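Aldehyde dehydrogenase (Listeria monocytogenes, PDB 3K9D) probably catalyses the oxidation of an aldehyde or related oxo group with NAD or NADP as electron acceptor. Local coordinates at residues Met103-Pro108 / Arg443-Gly448; Met88-Met93 / Ser132-Asn137. One frame throughout, in Å; residues are numbered along the deposited sequence.

How the contacts relate
Followed from the N terminus, the chain passes through 88-93, 103-108, 132-137 and finally 443-448, so the two contacts cross rather than nest. Contact 2 closes the shorter loop: it brings the entry to strand 92-97 against the end of helix 121-134, after the chain has run through the hairpin of strands 92-97 and 102-116. Contact 1 closes a far longer loop of 334 residues, returning strand 440-447 near the C terminus to the side of strand 102-116. Their centres lie about 15 Å apart and they meet directly: Ala106 bonds to Gly92, and Pro108 packs on Ala135 and Gly136. Together they tie the three-stranded antiparallel extension to the helix beside it.

Contact 1: Met103-Pro108 / Arg443-Gly448; sequences MEVAVP and RRIATG
Arg443 and Val105 form one of two hydrogen-bonded pairs by which strand 440-447 returns beside strand 102-116; Met103 and Ile445 form the other. Four backbone bonds result, among them Arg443 N to Val105 O (2.8 Å) and Met103 N to Ile445 O (2.9 Å), and the short segments run antiparallel at 157°.

The side chain of Arg443 shows how a strand pair can set up a bond to another subunit. Its CB rests 3.8 Å from Val107 CG2. CG then stands opposite the backbone N (chi1 168°), and a turn at chi3 (-50°) brings the guanidinium back over Val107, whose CG2 sits 3.4 Å above one face, displaced toward the rim. NE bonds to the carbonyl of Val394 of the second subunit. NH1 lies beside Val105 CG1 at 3.7 Å and donates to the carbonyl of Ala389 of that subunit; NH2 is the guanidinium atom nearest Val107 CG2. The valines thus line the arginine while two carbonyls across the interface fix its rotation.

On the same face Ile445 meets both neighbours, its CD1 3.7 Å from Val105 CG2 and its CG2 4.0 Å from Met103 CE. The other face carries Glu104 and Arg444, side by side with their CG atoms 4.0 Å apart. Their charges are near but too far apart for a salt bridge; Glu104 pairs with Lys95, and Arg444 with Asp432 of the second subunit.

Residues 444-447 also pair in parallel with a strand of that subunit, and such a beta extension, continuing a sheet of the partner, is the oligomerisation element of the aldehyde dehydrogenase fold.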
ATOM      1  N   MET A 103      -1.879  22.312  -0.472  1.00 15.52           N
ATOM      2  CA  MET A 103      -3.194  21.885  -0.006  1.00 15.58           C
ATOM      3  C   MET A 103      -3.308  20.379  -0.173  1.00 14.80           C
ATOM      4  O   MET A 103      -2.677  19.809  -1.068  1.00 14.43           O
ATOM      5  CB  MET A 103      -4.301  22.576  -0.811  1.00 13.65           C
ATOM      6  CG  MET A 103      -4.152  24.093  -0.914  1.00 17.90           C
ATOM      7  SD  MET A 103      -5.659  24.928  -1.459  1.00 26.66           S
ATOM      8  CE  MET A 103      -5.748  24.479  -3.190  1.00 18.93           C
ATOM      9  N   GLU A 104      -4.102  19.736   0.682  1.00 11.07           N
ATOM     10  CA  GLU A 104      -4.335  18.288   0.602  1.00 14.11           C
ATOM     11  C   GLU A 104      -5.827  17.975   0.498  1.00 20.28           C
ATOM     12  O   GLU A 104      -6.645  18.538   1.234  1.00 20.15           O
ATOM     13  CB  GLU A 104      -3.720  17.544   1.802  1.00  8.55           C
ATOM     14  CG  GLU A 104      -2.221  17.697   1.934  1.00 14.22           C
ATOM     15  CD  GLU A 104      -1.600  16.798   2.986  1.00 29.32           C
ATOM     16  OE1 GLU A 104      -2.225  15.795   3.403  1.00 33.73           O
ATOM     17  OE2 GLU A 104      -0.456  17.095   3.390  1.00 38.10           O
ATOM     18  N   VAL A 105      -6.161  17.071  -0.422  1.00 18.77           N
ATOM     19  CA  VAL A 105      -7.539  16.700  -0.748  1.00 16.34           C
ATOM     20  C   VAL A 105      -7.628  15.180  -0.742  1.00 17.60           C
ATOM     21  O   VAL A 105      -6.830  14.505  -1.395  1.00 13.75           O
ATOM     22  CB  VAL A 105      -7.967  17.241  -2.167  1.00 18.09           C
ATOM     23  CG1 VAL A 105      -9.342  16.682  -2.615  1.00 10.38           C
ATOM     24  CG2 VAL A 105      -7.994  18.763  -2.198  1.00 16.33           C
ATOM     25  N   ALA A 106      -8.596  14.646   0.006  1.00 20.59           N
ATOM     26  CA  ALA A 106      -8.878  13.222   0.022  1.00 11.15           C
ATOM     27  C   ALA A 106      -9.525  12.766  -1.289  1.00 14.59           C
ATOM     28  O   ALA A 106     -10.496  13.367  -1.778  1.00 19.40           O
ATOM     29  CB  ALA A 106      -9.767  12.889   1.203  1.00 16.95           C
ATOM     30  N   VAL A 107      -8.972  11.707  -1.863  1.00 17.38           N
ATOM     31  CA  VAL A 107      -9.502  11.126  -3.088  1.00 19.13           C
ATOM     32  C   VAL A 107      -9.885   9.692  -2.800  1.00 15.03           C
ATOM     33  O   VAL A 107      -9.011   8.891  -2.472  1.00 13.90           O
ATOM     34  CB  VAL A 107      -8.447  11.139  -4.229  1.00 12.79           C
ATOM     35  CG1 VAL A 107      -9.011  10.518  -5.485  1.00 17.51           C
ATOM     36  CG2 VAL A 107      -8.004  12.542  -4.521  1.00 12.12           C
ATOM     37  N   PRO A 108     -11.184   9.355  -2.926  1.00 17.39           N
ATOM     38  CA  PRO A 108     -11.641   7.979  -2.700  1.00 15.98           C
ATOM     39  C   PRO A 108     -10.964   7.023  -3.677  1.00 22.54           C
ATOM     40  O   PRO A 108     -10.698   7.405  -4.820  1.00 20.42           O
ATOM     41  CB  PRO A 108     -13.137   8.046  -3.014  1.00 14.23           C
ATOM     42  CG  PRO A 108     -13.505   9.463  -2.841  1.00 20.28           C
ATOM     43  CD  PRO A 108     -12.302  10.237  -3.311  1.00 17.80           C
ATOM     44  N   ARG A 443      -4.446  13.754  -2.649  1.00 18.74           N
ATOM     45  CA  ARG A 443      -4.000  14.651  -3.724  1.00 17.02           C
ATOM     46  C   ARG A 443      -3.398  15.928  -3.133  1.00 16.18           C
ATOM     47  O   ARG A 443      -4.028  16.596  -2.312  1.00 16.90           O
ATOM     48  CB  ARG A 443      -5.162  14.995  -4.656  1.00 13.97           C
ATOM     49  CG  ARG A 443      -4.902  16.138  -5.641  1.00 14.81           C
ATOM     50  CD  ARG A 443      -6.194  16.592  -6.321  1.00 13.03           C
ATOM     51  NE  ARG A 443      -6.942  15.462  -6.878  1.00 16.61           N
ATOM     52  CZ  ARG A 443      -8.268  15.335  -6.847  1.00 12.83           C
ATOM     53  NH1 ARG A 443      -9.023  16.257  -6.266  1.00  8.74           N
ATOM     54  NH2 ARG A 443      -8.838  14.262  -7.382  1.00 13.22           N
ATOM     55  N   ARG A 444      -2.187  16.263  -3.566  1.00 18.23           N
ATOM     56  CA  ARG A 444      -1.526  17.485  -3.131  1.00 13.05           C
ATOM     57  C   ARG A 444      -1.438  18.542  -4.210  1.00 16.90           C
ATOM     58  O   ARG A 444      -1.032  18.271  -5.344  1.00 16.94           O
ATOM     59  CB  ARG A 444      -0.150  17.183  -2.562  1.00 15.04           C
ATOM     60  CG  ARG A 444      -0.229  16.406  -1.267  1.00 23.77           C
ATOM     61  CD  ARG A 444       0.902  15.458  -1.185  1.00 20.94           C
ATOM     62  NE  ARG A 444       0.819  14.562  -0.036  1.00 17.59           N
ATOM     63  CZ  ARG A 444       0.532  13.270  -0.122  1.00 17.05           C
ATOM     64  NH1 ARG A 444       0.255  12.718  -1.302  1.00  9.84           N
ATOM     65  NH2 ARG A 444       0.523  12.525   0.976  1.00 19.63           N
ATOM     66  N   ILE A 445      -1.836  19.754  -3.845  1.00 20.16           N
ATOM     67  CA  ILE A 445      -1.881  20.868  -4.779  1.00 14.82           C
ATOM     68  C   ILE A 445      -0.842  21.846  -4.280  1.00 20.16           C
ATOM     69  O   ILE A 445      -0.972  22.379  -3.179  1.00 15.23           O
ATOM     70  CB  ILE A 445      -3.291  21.523  -4.844  1.00 14.23           C
ATOM     71  CG1 ILE A 445      -4.339  20.478  -5.217  1.00  7.09           C
ATOM     72  CG2 ILE A 445      -3.315  22.702  -5.833  1.00 13.45           C
ATOM     73  CD1 ILE A 445      -4.973  19.756  -4.033  1.00 13.98           C
ATOM     74  N   ALA A 446       0.203  22.044  -5.084  1.00 16.29           N
ATOM     75  CA  ALA A 446       1.381  22.782  -4.648  1.00 11.56           C
ATOM     76  C   ALA A 446       1.744  23.913  -5.593  1.00 14.04           C
ATOM     77  O   ALA A 446       1.750  23.727  -6.811  1.00 11.29           O
ATOM     78  CB  ALA A 446       2.554  21.842  -4.487  1.00 11.28           C
ATOM     79  N   THR A 447       2.056  25.068  -4.998  1.00 10.41           N
ATOM     80  CA  THR A 447       2.451  26.291  -5.695  1.00  8.62           C
ATOM     81  C   THR A 447       3.969  26.426  -5.747  1.00 10.06           C
ATOM     82  O   THR A 447       4.644  26.162  -4.752  1.00 10.28           O
ATOM     83  CB  THR A 447       1.847  27.531  -4.979  1.00  9.69           C
ATOM     84  OG1 THR A 447       0.427  27.372  -4.879  1.00 11.14           O
ATOM     85  CG2 THR A 447       2.155  28.834  -5.716  1.00 11.73           C
ATOM     86  N   GLY A 448       4.490  26.847  -6.907  1.00  8.56           N
ATOM     87  CA  GLY A 448       5.913  27.114  -7.081  1.00 13.68           C
ATOM     88  C   GLY A 448       6.481  28.109  -6.093  1.00 14.80           C
ATOM     89  O   GLY A 448       5.903  29.172  -5.861  1.00 11.30           O
TER

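Contact 2: Met88-Met93 / Ser132-Asn137; sequences MKTIGM and SIKAGN
Met88 meets Lys134 through its carbonyl: Lys134 NZ donates to Met88 O at 3.1 Å, in the carbonyl plane and on a lone pair. The ammonium also bonds to Ile85 O and forms a salt bridge with Asp37, so three oxygens hold its buried charge. A bend at chi2 (60°) in an otherwise extended lysine chain carries it there, past Thr90.

Thr90 crosses that chain at about a right angle, CG2 lying 3.6 Å from Lys134 CE. With chi1 at 63°, its OG1 is flanked by the main-chain N and C and donates to Lys134 O from 35° off the carbonyl plane; the modelled length, 2.5 Å, is unusually short and its exact value uncertain. That acceptor belongs to the last turn of helix 121-134, which ends in a Schellman motif: Gly136, at positive phi, bonds back from its N to Ile133 O, and Asn137 N to Ser132 O at 3.0 Å. The Asn137 amide shares that second acceptor, its ND2 lying 3.1 Å from Ser132 O. A water bonded to Thr90 O lies close to Ala135 O as well, though too close for that second bond to be certain.

At Ile91 a methyl packs on backbone: CD1 reaches over the end of the helix, 3.9 Å from Gly136 N, where glycine puts no side chain in its path, while Ile36 of helix 33-49 also packs on Ile91. Gly92, with positive phi, then turns the chain away into strand 92-97.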
ATOM      1  N   MET A  88     -13.972  11.773  12.043  1.00 25.80           N
ATOM      2  CA  MET A  88     -12.789  11.796  11.173  1.00 22.40           C
ATOM      3  C   MET A  88     -13.063  12.546   9.862  1.00 20.35           C
ATOM      4  O   MET A  88     -14.156  12.441   9.298  1.00 18.13           O
ATOM      5  CB  MET A  88     -12.320  10.373  10.870  1.00 18.73           C
ATOM      6  CG  MET A  88     -11.612   9.639  12.035  1.00 18.64           C
ATOM      7  SD  MET A  88     -11.224   7.908  11.637  1.00 21.93           S
ATOM      8  CE  MET A  88     -10.145   8.106  10.205  1.00 16.85           C
ATOM      9  N   LYS A  89     -12.070  13.297   9.387  1.00 21.53           N
ATOM     10  CA  LYS A  89     -12.183  14.038   8.119  1.00 23.44           C
ATOM     11  C   LYS A  89     -11.674  13.139   6.998  1.00 22.99           C
ATOM     12  O   LYS A  89     -10.508  12.729   7.007  1.00 16.85           O
ATOM     13  CB  LYS A  89     -11.378  15.343   8.138  1.00 30.22           C
ATOM     14  CG  LYS A  89     -10.952  15.864   9.503  1.00 44.98           C
ATOM     15  CD  LYS A  89     -11.829  16.983  10.020  1.00 43.66           C
ATOM     16  CE  LYS A  89     -11.370  17.389  11.418  1.00 55.67           C
ATOM     17  NZ  LYS A  89     -12.045  18.614  11.913  1.00 30.06           N
ATOM     18  N   THR A  90     -12.553  12.803   6.054  1.00 18.18           N
ATOM     19  CA  THR A  90     -12.255  11.784   5.037  1.00 20.91           C
ATOM     20  C   THR A  90     -12.669  12.175   3.613  1.00 17.01           C
ATOM     21  O   THR A  90     -12.394  11.440   2.653  1.00 17.01           O
ATOM     22  CB  THR A  90     -12.927  10.417   5.381  1.00 20.37           C
ATOM     23  OG1 THR A  90     -14.355  10.559   5.393  1.00 17.02           O
ATOM     24  CG2 THR A  90     -12.453   9.885   6.726  1.00 11.41           C
ATOM     25  N   ILE A  91     -13.329  13.324   3.490  1.00 17.04           N
ATOM     26  CA  ILE A  91     -13.948  13.762   2.242  1.00 18.59           C
ATOM     27  C   ILE A  91     -13.469  15.173   1.878  1.00 19.74           C
ATOM     28  O   ILE A  91     -13.520  16.087   2.698  1.00 20.43           O
ATOM     29  CB  ILE A  91     -15.514  13.736   2.338  1.00 20.80           C
ATOM     30  CG1 ILE A  91     -16.052  12.324   2.631  1.00 20.70           C
ATOM     31  CG2 ILE A  91     -16.178  14.345   1.092  1.00 16.88           C
ATOM     32  CD1 ILE A  91     -15.868  11.302   1.499  1.00 16.31           C
ATOM     33  N   GLY A  92     -12.994  15.346   0.648  1.00 17.33           N
ATOM     34  CA  GLY A  92     -12.712  16.693   0.138  1.00 16.99           C
ATOM     35  C   GLY A  92     -11.457  17.305   0.734  1.00 13.70           C
ATOM     36  O   GLY A  92     -10.552  16.582   1.133  1.00 12.25           O
ATOM     37  N   MET A  93     -11.424  18.636   0.804  1.00 13.82           N
ATOM     38  CA  MET A  93     -10.260  19.375   1.288  1.00 18.56           C
ATOM     39  C   MET A  93      -9.979  19.089   2.760  1.00 21.63           C
ATOM     40  O   MET A  93     -10.817  19.366   3.619  1.00 21.40           O
ATOM     41  CB  MET A  93     -10.461  20.875   1.096  1.00 17.99           C
ATOM     42  CG  MET A  93      -9.284  21.722   1.538  1.00 27.52           C
ATOM     43  SD  MET A  93      -8.029  21.845   0.252  1.00 23.19           S
ATOM     44  CE  MET A  93      -8.896  22.887  -0.907  1.00 16.99           C
ATOM     45  N   SER A 132     -15.294   1.818   4.072  1.00 17.79           N
ATOM     46  CA  SER A 132     -15.271   2.124   2.634  1.00 19.68           C
ATOM     47  C   SER A 132     -16.168   3.302   2.291  1.00 22.26           C
ATOM     48  O   SER A 132     -15.721   4.263   1.661  1.00 15.21           O
ATOM     49  CB  SER A 132     -15.678   0.915   1.788  1.00 16.26           C
ATOM     50  OG  SER A 132     -14.829  -0.189   2.049  1.00 20.81           O
ATOM     51  N   ILE A 133     -17.426   3.231   2.727  1.00 16.49           N
ATOM     52  CA  ILE A 133     -18.398   4.311   2.527  1.00 19.95           C
ATOM     53  C   ILE A 133     -17.934   5.622   3.178  1.00 18.50           C
ATOM     54  O   ILE A 133     -18.072   6.699   2.573  1.00 16.35           O
ATOM     55  CB  ILE A 133     -19.825   3.907   3.023  1.00 16.13           C
ATOM     56  CG1 ILE A 133     -20.414   2.777   2.158  1.00 17.34           C
ATOM     57  CG2 ILE A 133     -20.756   5.113   3.061  1.00 19.31           C
ATOM     58  CD1 ILE A 133     -20.926   3.213   0.771  1.00 18.50           C
ATOM     59  N   LYS A 134     -17.345   5.520   4.376  1.00 18.59           N
ATOM     60  CA  LYS A 134     -16.762   6.678   5.094  1.00 13.73           C
ATOM     61  C   LYS A 134     -15.721   7.430   4.269  1.00 17.45           C
ATOM     62  O   LYS A 134     -15.631   8.661   4.347  1.00 16.74           O
ATOM     63  CB  LYS A 134     -16.130   6.240   6.424  1.00 15.10           C
ATOM     64  CG  LYS A 134     -15.476   7.351   7.255  1.00 14.08           C
ATOM     65  CD  LYS A 134     -16.451   8.451   7.666  1.00 14.73           C
ATOM     66  CE  LYS A 134     -15.706   9.600   8.319  1.00 16.24           C
ATOM     67  NZ  LYS A 134     -16.508  10.452   9.248  1.00 14.62           N
ATOM     68  N   ALA A 135     -14.951   6.687   3.479  1.00 15.23           N
ATOM     69  CA  ALA A 135     -13.912   7.278   2.634  1.00 23.47           C
ATOM     70  C   ALA A 135     -14.396   7.622   1.211  1.00 19.02           C
ATOM     71  O   ALA A 135     -13.604   8.072   0.373  1.00 16.19           O
ATOM     72  CB  ALA A 135     -12.676   6.375   2.615  1.00 14.06           C
ATOM     73  N   GLY A 136     -15.698   7.429   0.958  1.00 16.58           N
ATOM     74  CA  GLY A 136     -16.338   7.815  -0.312  1.00 16.39           C
ATOM     75  C   GLY A 136     -16.273   6.767  -1.413  1.00 23.40           C
ATOM     76  O   GLY A 136     -16.390   7.095  -2.603  1.00 15.83           O
ATOM     77  N   ASN A 137     -16.105   5.507  -1.010  1.00 15.36           N
ATOM     78  CA  ASN A 137     -15.947   4.374  -1.931  1.00  9.37           C
ATOM     79  C   ASN A 137     -17.212   3.541  -2.010  1.00 15.24           C
ATOM     80  O   ASN A 137     -17.992   3.524  -1.069  1.00 20.55           O
ATOM     81  CB  ASN A 137     -14.864   3.424  -1.403  1.00 10.22           C
ATOM     82  CG  ASN A 137     -13.523   4.089  -1.213  1.00 21.73           C
ATOM     83  OD1 ASN A 137     -12.830   4.423  -2.180  1.00 21.30           O
ATOM     84  ND2 ASN A 137     -13.127   4.249   0.041  1.00 16.42           N
TER
HETATM   85  O   HOH W   1     -12.298  10.088   0.207  1.00 11.15           O